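Local coordinates for WbbM protein (Klebsiella pneumoniae, PDB 6U4B), which is probably a bifunctional glycosyltransferase that polymerises O-antigen polysaccharide, with a magnesium-binding family 8 transferase domain, at residues 312-324 and 350-362. Sequence-based numbering, arbitrary orientation.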
ATOM      1  N   TYR A 312      19.466   7.080  11.806  1.00 55.04           N
ATOM      2  CA  TYR A 312      19.275   5.746  11.248  1.00 50.83           C
ATOM      3  C   TYR A 312      17.910   5.164  11.598  1.00 46.70           C
ATOM      4  O   TYR A 312      17.691   3.960  11.432  1.00 47.59           O
ATOM      5  CB  TYR A 312      20.389   4.804  11.708  1.00 51.71           C
ATOM      6  CG  TYR A 312      21.549   4.718  10.741  1.00 61.77           C
ATOM      7  CD1 TYR A 312      22.315   3.564  10.646  1.00 62.31           C
ATOM      8  CD2 TYR A 312      21.879   5.792   9.924  1.00 68.80           C
ATOM      9  CE1 TYR A 312      23.376   3.480   9.761  1.00 65.00           C
ATOM     10  CE2 TYR A 312      22.939   5.717   9.038  1.00 70.43           C
ATOM     11  CZ  TYR A 312      23.684   4.559   8.961  1.00 67.47           C
ATOM     12  OH  TYR A 312      24.741   4.480   8.079  1.00 66.93           O
ATOM     13  N   ALA A 313      16.985   5.997  12.077  1.00 39.95           N
ATOM     14  CA  ALA A 313      15.644   5.516  12.389  1.00 41.67           C
ATOM     15  C   ALA A 313      14.915   5.031  11.143  1.00 41.00           C
ATOM     16  O   ALA A 313      14.121   4.088  11.223  1.00 44.91           O
ATOM     17  CB  ALA A 313      14.836   6.614  13.083  1.00 41.61           C
ATOM     18  N   ILE A 314      15.163   5.660   9.993  1.00 38.70           N
ATOM     19  CA  ILE A 314      14.554   5.203   8.744  1.00 41.39           C
ATOM     20  C   ILE A 314      15.015   3.787   8.423  1.00 42.95           C
ATOM     21  O   ILE A 314      14.214   2.921   8.051  1.00 44.66           O
ATOM     22  CB  ILE A 314      14.883   6.176   7.598  1.00 50.44           C
ATOM     23  CG1 ILE A 314      14.286   7.555   7.884  1.00 59.04           C
ATOM     24  CG2 ILE A 314      14.372   5.630   6.272  1.00 54.54           C
ATOM     25  CD1 ILE A 314      14.489   8.551   6.768  1.00 63.54           C
ATOM     26  N   SER A 315      16.316   3.534   8.567  1.00 40.24           N
ATOM     27  CA  SER A 315      16.837   2.192   8.342  1.00 40.84           C
ATOM     28  C   SER A 315      16.247   1.197   9.334  1.00 41.57           C
ATOM     29  O   SER A 315      15.919   0.062   8.965  1.00 42.70           O
ATOM     30  CB  SER A 315      18.360   2.203   8.439  1.00 48.24           C
ATOM     31  OG  SER A 315      18.873   0.892   8.332  1.00 55.33           O
ATOM     32  N   GLY A 316      16.111   1.601  10.599  1.00 39.13           N
ATOM     33  CA  GLY A 316      15.513   0.723  11.589  1.00 36.34           C
ATOM     34  C   GLY A 316      14.053   0.423  11.316  1.00 38.19           C
ATOM     35  O   GLY A 316      13.582  -0.682  11.596  1.00 41.22           O
ATOM     36  N   GLY A 317      13.319   1.396  10.773  1.00 37.84           N
ATOM     37  CA  GLY A 317      11.934   1.144  10.410  1.00 43.59           C
ATOM     38  C   GLY A 317      11.799   0.091   9.327  1.00 46.14           C
ATOM     39  O   GLY A 317      10.959  -0.808   9.421  1.00 41.08           O
ATOM     40  N   ALA A 318      12.626   0.190   8.283  1.00 43.79           N
ATOM     41  CA  ALA A 318      12.603  -0.810   7.220  1.00 43.83           C
ATOM     42  C   ALA A 318      12.960  -2.189   7.756  1.00 40.64           C
ATOM     43  O   ALA A 318      12.321  -3.188   7.400  1.00 37.81           O
ATOM     44  CB  ALA A 318      13.560  -0.404   6.101  1.00 40.78           C
ATOM     45  N   LEU A 319      13.973  -2.261   8.624  1.00 40.15           N
ATOM     46  CA  LEU A 319      14.363  -3.535   9.218  1.00 41.30           C
ATOM     47  C   LEU A 319      13.222  -4.134  10.029  1.00 41.89           C
ATOM     48  O   LEU A 319      12.846  -5.296   9.831  1.00 41.45           O
ATOM     49  CB  LEU A 319      15.603  -3.348  10.092  1.00 41.34           C
ATOM     50  CG  LEU A 319      16.021  -4.546  10.948  1.00 41.83           C
ATOM     51  CD1 LEU A 319      16.308  -5.774  10.086  1.00 35.06           C
ATOM     52  CD2 LEU A 319      17.225  -4.192  11.814  1.00 41.54           C
ATOM     53  N   ILE A 320      12.658  -3.352  10.953  1.00 39.01           N
ATOM     54  CA  ILE A 320      11.581  -3.853  11.803  1.00 37.18           C
ATOM     55  C   ILE A 320      10.388  -4.271  10.958  1.00 38.25           C
ATOM     56  O   ILE A 320       9.752  -5.302  11.217  1.00 41.89           O
ATOM     57  CB  ILE A 320      11.196  -2.795  12.856  1.00 38.90           C
ATOM     58  CG1 ILE A 320      12.294  -2.680  13.919  1.00 38.72           C
ATOM     59  CG2 ILE A 320       9.853  -3.129  13.494  1.00 34.81           C
ATOM     60  CD1 ILE A 320      12.120  -1.509  14.860  1.00 35.70           C
ATOM     61  N   ASN A 321      10.072  -3.492   9.924  1.00 37.51           N
ATOM     62  CA  ASN A 321       8.994  -3.884   9.025  1.00 41.85           C
ATOM     63  C   ASN A 321       9.324  -5.190   8.310  1.00 42.97           C
ATOM     64  O   ASN A 321       8.447  -6.043   8.129  1.00 37.39           O
ATOM     65  CB  ASN A 321       8.713  -2.770   8.020  1.00 44.41           C
ATOM     66  CG  ASN A 321       7.234  -2.510   7.850  1.00 50.60           C
ATOM     67  OD1 ASN A 321       6.425  -2.911   8.687  1.00 54.46           O
ATOM     68  ND2 ASN A 321       6.869  -1.832   6.768  1.00 50.78           N
ATOM     69  N   SER A 322      10.589  -5.377   7.916  1.00 36.06           N
ATOM     70  CA  SER A 322      10.972  -6.634   7.279  1.00 41.17           C
ATOM     71  C   SER A 322      10.856  -7.800   8.254  1.00 44.46           C
ATOM     72  O   SER A 322      10.478  -8.909   7.858  1.00 43.00           O
ATOM     73  CB  SER A 322      12.395  -6.542   6.715  1.00 40.82           C
ATOM     74  OG  SER A 322      13.382  -6.777   7.712  1.00 37.14           O
ATOM     75  N   ILE A 323      11.172  -7.569   9.530  1.00 41.72           N
ATOM     76  CA  ILE A 323      11.025  -8.619  10.532  1.00 41.39           C
ATOM     77  C   ILE A 323       9.559  -9.004  10.682  1.00 46.19           C
ATOM     78  O   ILE A 323       9.215 -10.190  10.761  1.00 51.89           O
ATOM     79  CB  ILE A 323      11.636  -8.169  11.872  1.00 41.76           C
ATOM     80  CG1 ILE A 323      13.143  -7.953  11.727  1.00 43.78           C
ATOM     81  CG2 ILE A 323      11.339  -9.189  12.965  1.00 38.69           C
ATOM     82  CD1 ILE A 323      13.803  -7.391  12.964  1.00 44.11           C
ATOM     83  N   ILE A 324       8.671  -8.007  10.711  1.00 45.17           N
ATOM     84  CA  ILE A 324       7.239  -8.277  10.830  1.00 44.84           C
ATOM     85  C   ILE A 324       6.728  -9.037   9.613  1.00 45.48           C
ATOM     86  O   ILE A 324       5.922  -9.969   9.736  1.00 44.27           O
ATOM     87  CB  ILE A 324       6.463  -6.963  11.032  1.00 47.15           C
ATOM     88  CG1 ILE A 324       6.810  -6.342  12.387  1.00 48.84           C
ATOM     89  CG2 ILE A 324       4.966  -7.200  10.900  1.00 47.53           C
ATOM     90  CD1 ILE A 324       6.162  -5.006  12.620  1.00 51.87           C
ATOM     91  N   LEU A 350       7.782   4.053  14.933  1.00 42.06           N
ATOM     92  CA  LEU A 350       8.333   2.701  14.982  1.00 39.37           C
ATOM     93  C   LEU A 350       7.406   1.748  15.729  1.00 40.12           C
ATOM     94  O   LEU A 350       7.190   0.613  15.287  1.00 41.53           O
ATOM     95  CB  LEU A 350       9.720   2.726  15.628  1.00 39.30           C
ATOM     96  CG  LEU A 350      10.803   3.327  14.731  1.00 40.81           C
ATOM     97  CD1 LEU A 350      11.995   3.786  15.541  1.00 36.40           C
ATOM     98  CD2 LEU A 350      11.225   2.311  13.682  1.00 43.45           C
ATOM     99  N   VAL A 351       6.858   2.187  16.863  1.00 43.61           N
ATOM    100  CA  VAL A 351       5.908   1.356  17.596  1.00 46.41           C
ATOM    101  C   VAL A 351       4.660   1.115  16.758  1.00 46.54           C
ATOM    102  O   VAL A 351       4.105   0.008  16.746  1.00 48.33           O
ATOM    103  CB  VAL A 351       5.566   2.000  18.952  1.00 50.24           C
ATOM    104  CG1 VAL A 351       4.425   1.249  19.624  1.00 48.72           C
ATOM    105  CG2 VAL A 351       6.792   2.021  19.853  1.00 54.26           C
ATOM    106  N   ASN A 352       4.205   2.141  16.031  1.00 45.92           N
ATOM    107  CA  ASN A 352       3.009   2.011  15.205  1.00 48.00           C
ATOM    108  C   ASN A 352       3.149   0.935  14.134  1.00 44.17           C
ATOM    109  O   ASN A 352       2.136   0.467  13.604  1.00 41.93           O
ATOM    110  CB  ASN A 352       2.670   3.351  14.553  1.00 56.39           C
ATOM    111  CG  ASN A 352       2.166   4.373  15.552  1.00 70.54           C
ATOM    112  OD1 ASN A 352       1.775   4.023  16.667  1.00 75.77           O
ATOM    113  ND2 ASN A 352       2.165   5.642  15.158  1.00 74.80           N
ATOM    114  N   LEU A 353       4.379   0.536  13.801  1.00 44.10           N
ATOM    115  CA  LEU A 353       4.576  -0.587  12.894  1.00 47.34           C
ATOM    116  C   LEU A 353       4.122  -1.906  13.505  1.00 48.25           C
ATOM    117  O   LEU A 353       3.798  -2.839  12.764  1.00 42.55           O
ATOM    118  CB  LEU A 353       6.051  -0.695  12.494  1.00 42.22           C
ATOM    119  CG  LEU A 353       6.705   0.480  11.767  1.00 44.14           C
ATOM    120  CD1 LEU A 353       8.215   0.276  11.695  1.00 47.38           C
ATOM    121  CD2 LEU A 353       6.117   0.647  10.371  1.00 43.18           C
ATOM    122  N   THR A 354       4.089  -2.001  14.833  1.00 45.70           N
ATOM    123  CA  THR A 354       3.760  -3.239  15.527  1.00 49.83           C
ATOM    124  C   THR A 354       2.340  -3.260  16.070  1.00 54.67           C
ATOM    125  O   THR A 354       1.936  -4.268  16.657  1.00 58.29           O
ATOM    126  CB  THR A 354       4.742  -3.474  16.683  1.00 50.11           C
ATOM    127  OG1 THR A 354       4.522  -2.493  17.704  1.00 51.53           O
ATOM    128  CG2 THR A 354       6.181  -3.372  16.193  1.00 41.75           C
ATOM    129  N   SER A 355       1.574  -2.183  15.881  1.00 62.19           N
ATOM    130  CA  SER A 355       0.285  -2.056  16.555  1.00 66.14           C
ATOM    131  C   SER A 355      -0.706  -3.117  16.090  1.00 68.23           C
ATOM    132  O   SER A 355      -1.489  -3.635  16.895  1.00 70.46           O
ATOM    133  CB  SER A 355      -0.283  -0.656  16.330  1.00 69.27           C
ATOM    134  OG  SER A 355       0.550   0.326  16.921  1.00 74.15           O
ATOM    135  N   ALA A 356      -0.688  -3.458  14.804  1.00 68.36           N
ATOM    136  CA  ALA A 356      -1.617  -4.448  14.274  1.00 67.99           C
ATOM    137  C   ALA A 356      -1.160  -5.881  14.507  1.00 64.19           C
ATOM    138  O   ALA A 356      -1.832  -6.812  14.048  1.00 64.84           O
ATOM    139  CB  ALA A 356      -1.834  -4.217  12.778  1.00 67.75           C
ATOM    140  N   HIS A 357      -0.047  -6.081  15.215  1.00 62.03           N
ATOM    141  CA  HIS A 357       0.581  -7.393  15.371  1.00 57.64           C
ATOM    142  C   HIS A 357       0.749  -7.687  16.854  1.00 57.67           C
ATOM    143  O   HIS A 357       1.740  -7.265  17.475  1.00 54.80           O
ATOM    144  CB  HIS A 357       1.919  -7.435  14.636  1.00 52.93           C
ATOM    145  CG  HIS A 357       1.833  -6.984  13.212  1.00 51.22           C
ATOM    146  ND1 HIS A 357       1.454  -7.827  12.190  1.00 49.52           N
ATOM    147  CD2 HIS A 357       2.059  -5.776  12.640  1.00 50.95           C
ATOM    148  CE1 HIS A 357       1.461  -7.162  11.049  1.00 51.43           C
ATOM    149  NE2 HIS A 357       1.824  -5.916  11.294  1.00 52.94           N
ATOM    150  N   PRO A 358      -0.195  -8.403  17.471  1.00 62.22           N
ATOM    151  CA  PRO A 358      -0.073  -8.687  18.908  1.00 60.97           C
ATOM    152  C   PRO A 358       1.073  -9.621  19.251  1.00 60.03           C
ATOM    153  O   PRO A 358       1.440  -9.711  20.429  1.00 60.44           O
ATOM    154  CB  PRO A 358      -1.430  -9.313  19.261  1.00 64.71           C
ATOM    155  CG  PRO A 358      -1.939  -9.858  17.974  1.00 67.85           C
ATOM    156  CD  PRO A 358      -1.449  -8.928  16.904  1.00 66.62           C
ATOM    157  N   ASN A 359       1.652 -10.311  18.272  1.00 60.11           N
ATOM    158  CA  ASN A 359       2.785 -11.195  18.510  1.00 55.45           C
ATOM    159  C   ASN A 359       4.126 -10.492  18.339  1.00 48.89           C
ATOM    160  O   ASN A 359       5.167 -11.155  18.377  1.00 53.92           O
ATOM    161  CB  ASN A 359       2.718 -12.406  17.577  1.00 57.98           C
ATOM    162  CG  ASN A 359       2.835 -12.022  16.115  1.00 58.56           C
ATOM    163  OD1 ASN A 359       2.326 -10.984  15.691  1.00 61.86           O
ATOM    164  ND2 ASN A 359       3.515 -12.855  15.338  1.00 53.74           N
ATOM    165  N   VAL A 360       4.125  -9.175  18.146  1.00 46.25           N
ATOM    166  CA  VAL A 360       5.344  -8.395  17.960  1.00 44.62           C
ATOM    167  C   VAL A 360       5.331  -7.245  18.957  1.00 49.48           C
ATOM    168  O   VAL A 360       4.450  -6.379  18.900  1.00 52.36           O
ATOM    169  CB  VAL A 360       5.477  -7.858  16.524  1.00 43.16           C
ATOM    170  CG1 VAL A 360       6.768  -7.063  16.377  1.00 41.73           C
ATOM    171  CG2 VAL A 360       5.424  -8.996  15.514  1.00 35.78           C
ATOM    172  N   SER A 361       6.303  -7.233  19.864  1.00 47.40           N
ATOM    173  CA  SER A 361       6.480  -6.142  20.808  1.00 44.56           C
ATOM    174  C   SER A 361       7.693  -5.308  20.420  1.00 43.01           C
ATOM    175  O   SER A 361       8.685  -5.827  19.899  1.00 41.78           O
ATOM    176  CB  SER A 361       6.654  -6.662  22.238  1.00 45.73           C
ATOM    177  OG  SER A 361       6.991  -5.606  23.120  1.00 50.26           O
ATOM    178  N   LEU A 362       7.604  -4.006  20.680  1.00 38.20           N
ATOM    179  CA  LEU A 362       8.697  -3.075  20.427  1.00 37.72           C
ATOM    180  C   LEU A 362       8.868  -2.196  21.657  1.00 48.07           C
ATOM    181  O   LEU A 362       7.919  -1.529  22.083  1.00 54.36           O
ATOM    182  CB  LEU A 362       8.424  -2.219  19.186  1.00 39.93           C
ATOM    183  CG  LEU A 362       9.595  -1.637  18.382  1.00 46.83           C
ATOM    184  CD1 LEU A 362       9.380  -0.156  18.104  1.00 46.42           C
ATOM    185  CD2 LEU A 362      10.950  -1.875  19.042  1.00 50.64           C
TER
HETATM  186  O   HOH W   1       4.019  -2.608   9.892  1.00 38.12           O
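Leu350 pushes its CD2 methyl against the bare backbone of Gly317, 3.5 Å from the glycine CA. It is a knob in a hole on helix 313-325, ringed by Ala313, Gly316, Gly317 and Ile320. Gly316 and Gly317, two glycines in a row, bring no side chain into this hollow, so the methyl reaches the main chain and the two backbones come near: the CA atoms of Gly317 and Leu350 are 6.0 Å apart. Leu353 fits next along the helix. Its CD1 lies 3.7 Å from Gly317 O, while CD2 reaches the amide of Asn321. Ile320 crosses both leucines at about a right angle and splits its branches between them. Its CG2 meets Leu353 CD1, and its CD1 meets Leu350 CD2 at 4.1 Å and also touches Leu362.

Ile324 is the bump at the other end. With CG1 beside its backbone N (chi1 -67°) and the chain extended beyond it, CD1 reaches Leu353 O and Thr354 CG2. CG1 packs on Val360 CG1. CG2, anti to the backbone N, sits over the centre of the His357 ring, a CH-pi contact of 3.5 Å from CG2 to the ring centroid. Ala356 CB lies near the rim of the opposite face. A water donates to both Asn321 OD1 (2.7 Å) and Leu353 O (2.9 Å), bridging the segments, while Asn321 ND2 bonds to Asn582 O.

The contact joins helix 313-325, the end of helix 344-352 and the start of strand 360-366 in the parallel beta-alpha-beta part of the family 8 domain, consistent with a Rossmann-like GT-A fold. Helix 313-325 follows strand 302-309, and Ile306 and Phe308 of that strand touch Ile320 and Leu350, respectively. Strand 360-366 pairs with strand 333-340. Other sides of the helix meet helix 576-583 and strand 409-411, next to the magnesium ligand Asp408.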